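Local coordinates for protein esterase (Rhizomucor miehei, PDB 4WY5) that probably hydrolyses carboxylic ester bonds as a carboxylesterase of the alpha/beta hydrolase fold, at residues A[130-142]-A[166-179]. Sequence-based numbering, arbitrary orientation.
Sequences AIEEIYAAILWVR and LSAAVSIYAKEKGL
The Y135 ring takes the edge of Y173 over one face, while L139 CG of its own helix covers the opposite face near the rim. This edge-to-face pair has centroids 5.2 Å apart and planes at 71°; the closest atoms are Y173 CE1 and Y135 CG, at 3.5 Å. With CG anti to its backbone N (chi1 173°), Y135 leans across to the last part of helix 162-176 and the turn beyond, its CE1 close to A174 and, in the turn, L179, and its OH within 3.6 Å of K177 CB. L179 CD2 lies over the R142 guanidinium, 4.2 Å from NH1 and offset toward the rim. The E132 methylene CG approaches the Y173 ring obliquely.

Beyond the rings, I131 is a knob in the hole formed by L166, A169, V170 and Y173. Along one arm CG1 meets L166 CD2 at 3.7 Å and CD1 reaches A169 CB at 3.7 Å; the other branch, CG2, meets Y173 obliquely. V170 CG2 rests on the backbone, 3.8 Å from I131 O. The I134 and L166 side chains cross at about a right angle, CD1 to CD1 3.9 Å.

Segments 130-142 and 166-176 cross at -66°, joining helix 129-143, which also packs on strands 52-60 and 63-71, to helix 162-176, which follows the presumed nucleophile elbow. L166 touches that elbow; past the helix, G178, with positive phi, completes a Schellman motif. E132 and R142 form long, weak ion pairs with K63 and E153. No hydrogen bond spans the segments, so cohesion rests on aliphatic interlocking and the aromatic pair, probably through dispersion with some ring electrostatics.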
# COMPACT_ATOMS: atom_id res chain seq x y z
N ALA A 130 11.09 -28.04 4.44
CA ALA A 130 11.28 -26.88 3.56
C ALA A 130 11.95 -25.71 4.26
O ALA A 130 12.80 -25.05 3.67
CB ALA A 130 9.95 -26.44 2.95
N ILE A 131 11.59 -25.44 5.51
CA ILE A 131 12.23 -24.36 6.27
C ILE A 131 13.74 -24.60 6.35
O ILE A 131 14.54 -23.67 6.17
CB ILE A 131 11.67 -24.24 7.70
CG1 ILE A 131 10.20 -23.81 7.68
CG2 ILE A 131 12.47 -23.25 8.52
CD1 ILE A 131 9.56 -23.77 9.08
N GLU A 132 14.10 -25.86 6.56
CA GLU A 132 15.50 -26.24 6.66
C GLU A 132 16.22 -26.16 5.31
O GLU A 132 17.41 -25.83 5.26
CB GLU A 132 15.61 -27.66 7.25
CG GLU A 132 15.33 -27.72 8.77
CD GLU A 132 15.27 -29.15 9.33
OE1 GLU A 132 15.49 -30.12 8.57
OE2 GLU A 132 15.03 -29.29 10.56
N GLU A 133 15.51 -26.45 4.23
CA GLU A 133 16.09 -26.29 2.90
C GLU A 133 16.34 -24.81 2.60
O GLU A 133 17.38 -24.43 2.03
CB GLU A 133 15.19 -26.91 1.83
CG GLU A 133 15.25 -28.44 1.77
CD GLU A 133 14.13 -29.08 0.98
OE1 GLU A 133 13.09 -28.41 0.76
OE2 GLU A 133 14.26 -30.27 0.62
N ILE A 134 15.41 -23.96 3.01
CA ILE A 134 15.51 -22.57 2.63
C ILE A 134 16.63 -21.91 3.44
O ILE A 134 17.38 -21.05 2.92
CB ILE A 134 14.16 -21.85 2.81
CG1 ILE A 134 13.13 -22.50 1.85
CG2 ILE A 134 14.29 -20.37 2.54
CD1 ILE A 134 11.72 -22.10 2.10
N TYR A 135 16.80 -22.35 4.68
CA TYR A 135 17.93 -21.89 5.48
C TYR A 135 19.25 -22.32 4.82
O TYR A 135 20.19 -21.52 4.72
CB TYR A 135 17.84 -22.41 6.93
CG TYR A 135 19.07 -22.10 7.77
CD1 TYR A 135 19.32 -20.81 8.24
CD2 TYR A 135 19.99 -23.10 8.10
CE1 TYR A 135 20.45 -20.52 9.01
CE2 TYR A 135 21.11 -22.83 8.87
CZ TYR A 135 21.34 -21.55 9.32
OH TYR A 135 22.45 -21.28 10.08
N ALA A 136 19.30 -23.55 4.34
CA ALA A 136 20.50 -24.06 3.69
C ALA A 136 20.80 -23.35 2.37
O ALA A 136 21.96 -23.14 2.02
CB ALA A 136 20.39 -25.56 3.45
N ALA A 137 19.76 -22.93 1.65
CA ALA A 137 20.00 -22.21 0.41
C ALA A 137 20.55 -20.81 0.69
O ALA A 137 21.43 -20.33 -0.02
CB ALA A 137 18.72 -22.12 -0.41
N ILE A 138 20.05 -20.19 1.75
CA ILE A 138 20.57 -18.87 2.14
C ILE A 138 22.07 -18.95 2.47
O ILE A 138 22.84 -18.07 2.09
CB ILE A 138 19.79 -18.30 3.36
CG1 ILE A 138 18.37 -17.91 2.93
CG2 ILE A 138 20.52 -17.10 3.94
CD1 ILE A 138 17.47 -17.37 4.07
N LEU A 139 22.48 -20.03 3.15
CA LEU A 139 23.89 -20.24 3.47
C LEU A 139 24.73 -20.39 2.22
O LEU A 139 25.86 -19.92 2.17
CB LEU A 139 24.08 -21.46 4.37
CG LEU A 139 23.73 -21.20 5.85
CD1 LEU A 139 23.81 -22.45 6.71
CD2 LEU A 139 24.60 -20.08 6.42
N TRP A 140 24.16 -21.03 1.21
CA TRP A 140 24.88 -21.27 -0.02
C TRP A 140 25.12 -19.99 -0.81
O TRP A 140 26.21 -19.76 -1.36
CB TRP A 140 24.13 -22.28 -0.87
CG TRP A 140 24.84 -22.60 -2.13
CD1 TRP A 140 25.77 -23.57 -2.30
CD2 TRP A 140 24.70 -21.94 -3.40
NE1 TRP A 140 26.22 -23.56 -3.60
CE2 TRP A 140 25.58 -22.57 -4.30
CE3 TRP A 140 23.90 -20.89 -3.86
CZ2 TRP A 140 25.69 -22.18 -5.64
CZ3 TRP A 140 24.02 -20.50 -5.20
CH2 TRP A 140 24.91 -21.15 -6.07
N VAL A 141 24.10 -19.14 -0.87
CA VAL A 141 24.18 -17.87 -1.56
C VAL A 141 25.25 -16.96 -0.95
O VAL A 141 25.96 -16.27 -1.68
CB VAL A 141 22.82 -17.14 -1.53
CG1 VAL A 141 23.00 -15.66 -1.80
CG2 VAL A 141 21.87 -17.77 -2.54
N ARG A 142 25.37 -16.98 0.37
CA ARG A 142 26.42 -16.22 1.05
C ARG A 142 27.82 -16.75 0.74
O ARG A 142 28.78 -15.99 0.70
CB ARG A 142 26.20 -16.25 2.57
CG ARG A 142 25.11 -15.32 3.06
CD ARG A 142 24.89 -15.42 4.57
NE ARG A 142 24.78 -14.07 5.12
CZ ARG A 142 25.63 -13.54 5.99
NH1 ARG A 142 26.62 -14.27 6.48
NH2 ARG A 142 25.45 -12.30 6.40
N LEU A 166 6.50 -19.39 4.89
CA LEU A 166 7.91 -19.81 4.94
C LEU A 166 8.89 -18.63 5.10
O LEU A 166 9.89 -18.75 5.82
CB LEU A 166 8.27 -20.60 3.68
CG LEU A 166 7.66 -22.00 3.60
CD1 LEU A 166 7.84 -22.60 2.19
CD2 LEU A 166 8.20 -22.96 4.69
N SER A 167 8.64 -17.50 4.44
CA SER A 167 9.49 -16.32 4.63
C SER A 167 9.54 -15.92 6.10
O SER A 167 10.61 -15.60 6.64
CB SER A 167 9.00 -15.13 3.80
OG SER A 167 9.06 -15.40 2.42
N ALA A 168 8.38 -15.94 6.75
CA ALA A 168 8.30 -15.50 8.13
C ALA A 168 8.98 -16.49 9.11
O ALA A 168 9.67 -16.07 10.04
CB ALA A 168 6.85 -15.28 8.52
N ALA A 169 8.75 -17.79 8.92
CA ALA A 169 9.38 -18.80 9.79
C ALA A 169 10.91 -18.92 9.62
O ALA A 169 11.65 -19.05 10.61
CB ALA A 169 8.72 -20.16 9.56
N VAL A 170 11.41 -18.88 8.39
CA VAL A 170 12.85 -18.99 8.21
C VAL A 170 13.53 -17.72 8.74
O VAL A 170 14.73 -17.75 9.02
CB VAL A 170 13.29 -19.24 6.72
CG1 VAL A 170 13.31 -17.96 5.92
CG2 VAL A 170 14.67 -19.92 6.66
N SER A 171 12.79 -16.62 8.89
CA SER A 171 13.41 -15.45 9.54
C SER A 171 13.64 -15.72 11.03
O SER A 171 14.64 -15.27 11.61
CB SER A 171 12.56 -14.18 9.35
OG SER A 171 12.39 -13.84 7.99
N ILE A 172 12.74 -16.47 11.65
CA ILE A 172 12.87 -16.80 13.07
C ILE A 172 13.92 -17.90 13.26
O ILE A 172 14.80 -17.79 14.13
CB ILE A 172 11.53 -17.25 13.69
CG1 ILE A 172 10.50 -16.11 13.61
CG2 ILE A 172 11.72 -17.73 15.14
CD1 ILE A 172 9.08 -16.52 14.07
N TYR A 173 13.83 -18.93 12.42
CA TYR A 173 14.79 -20.03 12.43
C TYR A 173 16.24 -19.55 12.30
O TYR A 173 17.10 -19.96 13.08
CB TYR A 173 14.45 -21.00 11.29
CG TYR A 173 15.28 -22.26 11.22
CD1 TYR A 173 16.44 -22.30 10.46
CD2 TYR A 173 14.89 -23.41 11.89
CE1 TYR A 173 17.19 -23.46 10.37
CE2 TYR A 173 15.64 -24.57 11.80
CZ TYR A 173 16.79 -24.58 11.04
OH TYR A 173 17.55 -25.72 10.94
N ALA A 174 16.50 -18.64 11.35
CA ALA A 174 17.87 -18.16 11.11
C ALA A 174 18.41 -17.42 12.34
O ALA A 174 19.61 -17.47 12.63
CB ALA A 174 17.91 -17.25 9.89
N LYS A 175 17.53 -16.70 13.02
CA LYS A 175 17.90 -16.00 14.24
C LYS A 175 18.28 -16.95 15.38
O LYS A 175 19.20 -16.66 16.15
CB LYS A 175 16.76 -15.08 14.70
CG LYS A 175 17.09 -14.25 15.94
CD LYS A 175 15.86 -13.53 16.45
CE LYS A 175 14.94 -14.48 17.20
NZ LYS A 175 13.93 -13.77 18.03
N GLU A 176 17.58 -18.07 15.47
CA GLU A 176 17.81 -19.05 16.54
C GLU A 176 19.11 -19.84 16.31
O GLU A 176 19.62 -20.50 17.23
CB GLU A 176 16.61 -20.02 16.66
CG GLU A 176 15.30 -19.35 17.04
CD GLU A 176 14.15 -20.32 17.30
OE1 GLU A 176 14.17 -21.45 16.76
OE2 GLU A 176 13.21 -19.93 18.02
N LYS A 177 19.63 -19.75 15.09
CA LYS A 177 20.87 -20.42 14.68
C LYS A 177 22.10 -19.51 14.79
O LYS A 177 23.22 -19.94 14.50
CB LYS A 177 20.76 -20.91 13.23
CG LYS A 177 19.91 -22.16 13.06
CD LYS A 177 20.74 -23.41 13.32
CE LYS A 177 19.95 -24.67 13.02
NZ LYS A 177 20.77 -25.90 13.22
N GLY A 178 21.89 -18.26 15.18
CA GLY A 178 22.99 -17.32 15.29
C GLY A 178 23.27 -16.53 14.02
O GLY A 178 24.34 -15.95 13.87
N LEU A 179 22.31 -16.51 13.11
CA LEU A 179 22.46 -15.77 11.86
C LEU A 179 21.48 -14.59 11.79
O LEU A 179 20.75 -14.46 10.82
CB LEU A 179 22.21 -16.69 10.66
CG LEU A 179 23.26 -16.83 9.57
CD1 LEU A 179 22.58 -16.95 8.21
CD2 LEU A 179 24.23 -15.68 9.59